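PDB 4DM5: osmotically inducible lipoprotein OsmE from Pseudomonas aeruginosa PAO1, which is of unknown function but, as a small osmotically inducible lipoprotein with a BamE-family domain, is probably tethered to the bacterial outer membrane. Local coordinates for residues R46-Y56 with F67-D78. Numbering follows the deposited sequence.
Sequences RLMKPGSCNSY and FYVSFDGSGKVD
The Arg46 guanidinium has Ser70 CB over the centre of one face and Lys49 CB, set toward the rim, on the other, while Phe71 O and Asp78 OD2 meet its edge in plane. It sits at one end of the antiparallel hairpin of strands 52-60 and 63-71, the central pair of the four-stranded BamE-type sheet. Arg46 NH1 makes a salt bridge to the syn lone pair of Asp78 OD2, 2.9 Å and nearly straight at 169°, though the guanidinium and carboxylate planes stand almost perpendicular (87°). The same NH1 reaches Phe71 O from above its carbonyl plane, and Ser52 N comes to that oxygen from the opposite face. Ser70 OG fixes the carboxylate by donating to Asp78 OD1 at 2.7 Å, and Glu92 pairs with NH2, so the arginine joins its own loop to strands 63-71 and 77-81 and to helix 85-94. Further along, the backbone hydrogen bonds Asn54 N to Val69 O and Tyr56 N to Phe67 O, both 2.8 Å, pair the two strands. On the face toward helices 19-22 and 30-37, Asn54 ND2 lies at the Phe71 ring edge, 3.6 Å from CE2, and donates to Tyr56 OH; Tyr56 CE2 touches Val69 CG2. The other face carries Cys53, disulfide-bonded to Cys85: with SG anti to its backbone N (chi1 -173°), the sulfur approaches the Tyr68 ring obliquely, Cys53 SG 3.8 Å from Tyr68 CD1, a sulfur-aromatic contact.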
loop_
_atom_site.group_PDB
_atom_site.type_symbol
_atom_site.label_atom_id
_atom_site.label_comp_id
_atom_site.label_asym_id
_atom_site.label_seq_id
_atom_site.Cartn_x
_atom_site.Cartn_y
_atom_site.Cartn_z
ATOM N N ARG A 46 6.696 -3.710 9.369
ATOM C CA ARG A 46 5.618 -2.996 10.073
ATOM C C ARG A 46 6.063 -2.736 11.493
ATOM O O ARG A 46 6.538 -3.656 12.154
ATOM C CB ARG A 46 4.212 -3.647 10.046
ATOM C CG ARG A 46 3.661 -3.844 8.674
ATOM C CD ARG A 46 2.490 -4.795 8.835
ATOM N NE ARG A 46 1.206 -4.169 9.210
ATOM C CZ ARG A 46 0.060 -4.791 8.957
ATOM N NH1 ARG A 46 0.157 -5.893 8.338
ATOM N NH2 ARG A 46 -1.117 -4.266 9.248
ATOM N N LEU A 47 5.900 -1.502 11.935
ATOM C CA LEU A 47 6.365 -1.189 13.274
ATOM C C LEU A 47 5.629 -1.913 14.359
ATOM O O LEU A 47 6.272 -2.410 15.288
ATOM C CB LEU A 47 6.268 0.343 13.471
ATOM C CG LEU A 47 6.908 0.872 14.747
ATOM C CD1 LEU A 47 8.453 0.796 14.650
ATOM C CD2 LEU A 47 6.442 2.319 14.961
HETATM N N MSE A 48 4.304 -1.973 14.271
HETATM C CA MSE A 48 3.451 -2.443 15.370
HETATM C C MSE A 48 2.835 -3.822 15.248
HETATM O O MSE A 48 2.318 -4.311 16.218
HETATM C CB MSE A 48 2.287 -1.504 15.622
HETATM C CG MSE A 48 2.843 -0.072 15.769
HETATM SE SE MSE A 48 3.911 0.262 17.424
HETATM C CE MSE A 48 2.372 -0.484 18.387
ATOM N N LYS A 49 2.849 -4.420 14.050
ATOM C CA LYS A 49 2.179 -5.749 13.756
ATOM C C LYS A 49 3.180 -6.650 13.062
ATOM O O LYS A 49 4.117 -6.159 12.443
ATOM C CB LYS A 49 0.966 -5.578 12.863
ATOM C CG LYS A 49 -0.144 -4.860 13.549
ATOM C CD LYS A 49 -1.455 -4.850 12.827
ATOM C CE LYS A 49 -2.354 -3.939 13.653
ATOM N NZ LYS A 49 -3.594 -3.496 12.943
ATOM N N PRO A 50 2.994 -8.004 13.138
ATOM C CA PRO A 50 3.858 -8.784 12.241
ATOM C C PRO A 50 3.573 -8.358 10.772
ATOM O O PRO A 50 2.443 -7.928 10.419
ATOM C CB PRO A 50 3.387 -10.233 12.500
ATOM C CG PRO A 50 3.176 -10.206 13.994
ATOM C CD PRO A 50 2.482 -8.862 14.233
ATOM N N GLY A 51 4.595 -8.488 9.943
ATOM C CA GLY A 51 4.423 -8.372 8.483
ATOM C C GLY A 51 5.165 -7.123 8.018
ATOM O O GLY A 51 5.989 -6.545 8.779
ATOM N N SER A 52 4.853 -6.628 6.843
ATOM C CA SER A 52 5.661 -5.689 6.201
ATOM C C SER A 52 4.751 -4.761 5.376
ATOM O O SER A 52 3.549 -4.955 5.324
ATOM C CB SER A 52 6.588 -6.310 5.245
ATOM O OG SER A 52 5.827 -7.010 4.326
ATOM N N CYS A 53 5.343 -3.710 4.906
ATOM C CA CYS A 53 4.508 -2.670 4.226
ATOM C C CYS A 53 5.306 -2.153 3.010
ATOM O O CYS A 53 6.489 -1.860 3.080
ATOM C CB CYS A 53 4.220 -1.553 5.216
ATOM S SG CYS A 53 3.041 -0.343 4.568
ATOM N N ASN A 54 4.605 -1.961 1.882
ATOM C CA ASN A 54 5.205 -1.320 0.717
ATOM C C ASN A 54 4.621 0.057 0.499
ATOM O O ASN A 54 3.367 0.229 0.566
ATOM C CB ASN A 54 4.789 -2.100 -0.563
ATOM C CG ASN A 54 5.396 -3.528 -0.720
ATOM O OD1 ASN A 54 6.236 -3.899 0.082
ATOM N ND2 ASN A 54 4.992 -4.258 -1.749
ATOM N N SER A 55 5.504 1.011 0.264
ATOM C CA SER A 55 4.990 2.436 0.082
ATOM C C SER A 55 5.109 2.755 -1.379
ATOM O O SER A 55 6.142 2.437 -2.046
ATOM C CB SER A 55 5.822 3.472 0.811
ATOM O OG SER A 55 5.620 3.448 2.196
ATOM N N TYR A 56 4.141 3.521 -1.918
ATOM C CA TYR A 56 4.140 3.970 -3.342
ATOM C C TYR A 56 3.716 5.394 -3.440
ATOM O O TYR A 56 3.137 5.974 -2.439
ATOM C CB TYR A 56 3.123 3.163 -4.154
ATOM C CG TYR A 56 3.279 1.647 -4.005
ATOM C CD1 TYR A 56 4.053 0.972 -4.938
ATOM C CD2 TYR A 56 2.676 0.948 -3.003
ATOM C CE1 TYR A 56 4.205 -0.418 -4.858
ATOM C CE2 TYR A 56 2.791 -0.466 -2.855
ATOM C CZ TYR A 56 3.560 -1.138 -3.840
ATOM O OH TYR A 56 3.691 -2.488 -3.811
ATOM N N PHE A 67 0.352 5.851 -1.360
ATOM C CA PHE A 67 -0.452 4.673 -1.240
ATOM C C PHE A 67 0.413 3.616 -0.566
ATOM O O PHE A 67 1.637 3.590 -0.773
ATOM C CB PHE A 67 -0.879 4.174 -2.629
ATOM C CG PHE A 67 -1.998 3.183 -2.570
ATOM C CD1 PHE A 67 -3.336 3.556 -2.423
ATOM C CD2 PHE A 67 -1.712 1.835 -2.817
ATOM C CE1 PHE A 67 -4.319 2.600 -2.428
ATOM C CE2 PHE A 67 -2.732 0.884 -2.787
ATOM C CZ PHE A 67 -4.085 1.266 -2.593
ATOM N N TYR A 68 -0.205 2.694 0.110
ATOM C CA TYR A 68 0.543 1.544 0.738
ATOM C C TYR A 68 -0.207 0.259 0.452
ATOM O O TYR A 68 -1.437 0.229 0.276
ATOM C CB TYR A 68 0.762 1.732 2.235
ATOM C CG TYR A 68 -0.372 1.315 3.081
ATOM C CD1 TYR A 68 -0.598 0.006 3.505
ATOM C CD2 TYR A 68 -1.368 2.287 3.462
ATOM C CE1 TYR A 68 -1.686 -0.431 4.201
ATOM C CE2 TYR A 68 -2.463 1.883 4.257
ATOM C CZ TYR A 68 -2.662 0.520 4.575
ATOM O OH TYR A 68 -3.726 0.117 5.346
ATOM N N VAL A 69 0.560 -0.831 0.502
ATOM C CA VAL A 69 -0.035 -2.151 0.688
ATOM C C VAL A 69 0.684 -2.877 1.841
ATOM O O VAL A 69 1.937 -2.811 1.881
ATOM C CB VAL A 69 0.190 -3.007 -0.616
ATOM C CG1 VAL A 69 -0.404 -4.413 -0.438
ATOM C CG2 VAL A 69 -0.485 -2.330 -1.814
ATOM N N SER A 70 -0.108 -3.362 2.783
ATOM C CA SER A 70 0.519 -4.074 3.918
ATOM C C SER A 70 0.229 -5.542 3.828
ATOM O O SER A 70 -0.781 -5.998 3.249
ATOM C CB SER A 70 0.015 -3.493 5.239
ATOM O OG SER A 70 -1.395 -3.708 5.438
ATOM N N PHE A 71 1.171 -6.290 4.466
ATOM C CA PHE A 71 1.101 -7.702 4.465
ATOM C C PHE A 71 1.157 -8.216 5.895
ATOM O O PHE A 71 1.856 -7.601 6.741
ATOM C CB PHE A 71 2.317 -8.338 3.751
ATOM C CG PHE A 71 2.426 -7.907 2.325
ATOM C CD1 PHE A 71 1.811 -8.630 1.282
ATOM C CD2 PHE A 71 3.095 -6.675 2.005
ATOM C CE1 PHE A 71 1.889 -8.173 -0.010
ATOM C CE2 PHE A 71 3.126 -6.215 0.691
ATOM C CZ PHE A 71 2.570 -6.964 -0.320
ATOM N N ASP A 72 0.360 -9.266 6.192
ATOM C CA ASP A 72 0.415 -9.843 7.534
ATOM C C ASP A 72 1.688 -10.677 7.771
ATOM O O ASP A 72 2.576 -10.775 6.918
ATOM C CB ASP A 72 -0.905 -10.631 7.808
ATOM C CG ASP A 72 -1.031 -11.895 6.932
ATOM O OD1 ASP A 72 -0.030 -12.393 6.361
ATOM O OD2 ASP A 72 -2.182 -12.387 6.665
ATOM N N GLY A 73 1.784 -11.326 8.928
ATOM C CA GLY A 73 3.014 -12.106 9.235
ATOM C C GLY A 73 3.213 -13.313 8.341
ATOM O O GLY A 73 4.340 -13.807 8.251
ATOM N N SER A 74 2.173 -13.727 7.655
ATOM C CA SER A 74 2.260 -14.866 6.731
ATOM C C SER A 74 2.714 -14.413 5.358
ATOM O O SER A 74 2.833 -15.227 4.462
ATOM C CB SER A 74 0.970 -15.684 6.581
ATOM O OG SER A 74 0.058 -14.962 5.809
ATOM N N GLY A 75 2.824 -13.075 5.128
ATOM C CA GLY A 75 3.198 -12.633 3.827
ATOM C C GLY A 75 2.026 -12.255 2.910
ATOM O O GLY A 75 2.242 -12.165 1.686
ATOM N N LYS A 76 0.813 -12.201 3.459
ATOM C CA LYS A 76 -0.361 -12.037 2.548
ATOM C C LYS A 76 -0.979 -10.656 2.750
ATOM O O LYS A 76 -0.996 -10.148 3.893
ATOM C CB LYS A 76 -1.400 -13.094 2.877
ATOM C CG LYS A 76 -0.908 -14.525 2.610
ATOM C CD LYS A 76 -2.038 -15.508 2.885
ATOM C CE LYS A 76 -1.581 -16.929 2.509
ATOM N NZ LYS A 76 -0.770 -17.349 3.671
ATOM N N VAL A 77 -1.485 -10.047 1.707
ATOM C CA VAL A 77 -2.029 -8.677 1.874
ATOM C C VAL A 77 -3.121 -8.679 2.928
ATOM O O VAL A 77 -4.038 -9.492 2.921
ATOM C CB VAL A 77 -2.664 -8.236 0.524
ATOM C CG1 VAL A 77 -3.444 -6.900 0.744
ATOM C CG2 VAL A 77 -1.600 -8.028 -0.510
ATOM N N ASP A 78 -3.054 -7.711 3.818
ATOM C CA ASP A 78 -4.096 -7.485 4.854
ATOM C C ASP A 78 -4.577 -6.035 4.814
ATOM O O ASP A 78 -5.506 -5.720 5.580
ATOM C CB ASP A 78 -3.715 -7.937 6.257
ATOM C CG ASP A 78 -2.595 -7.159 6.810
ATOM O OD1 ASP A 78 -2.008 -6.276 6.130
ATOM O OD2 ASP A 78 -2.250 -7.416 8.051
HETATM O O HOH W 1 -4.255 -4.320 8.194
HETATM O O HOH W 2 -3.542 -5.446 9.925
HETATM O O HOH W 3 4.909 -9.677 5.403
#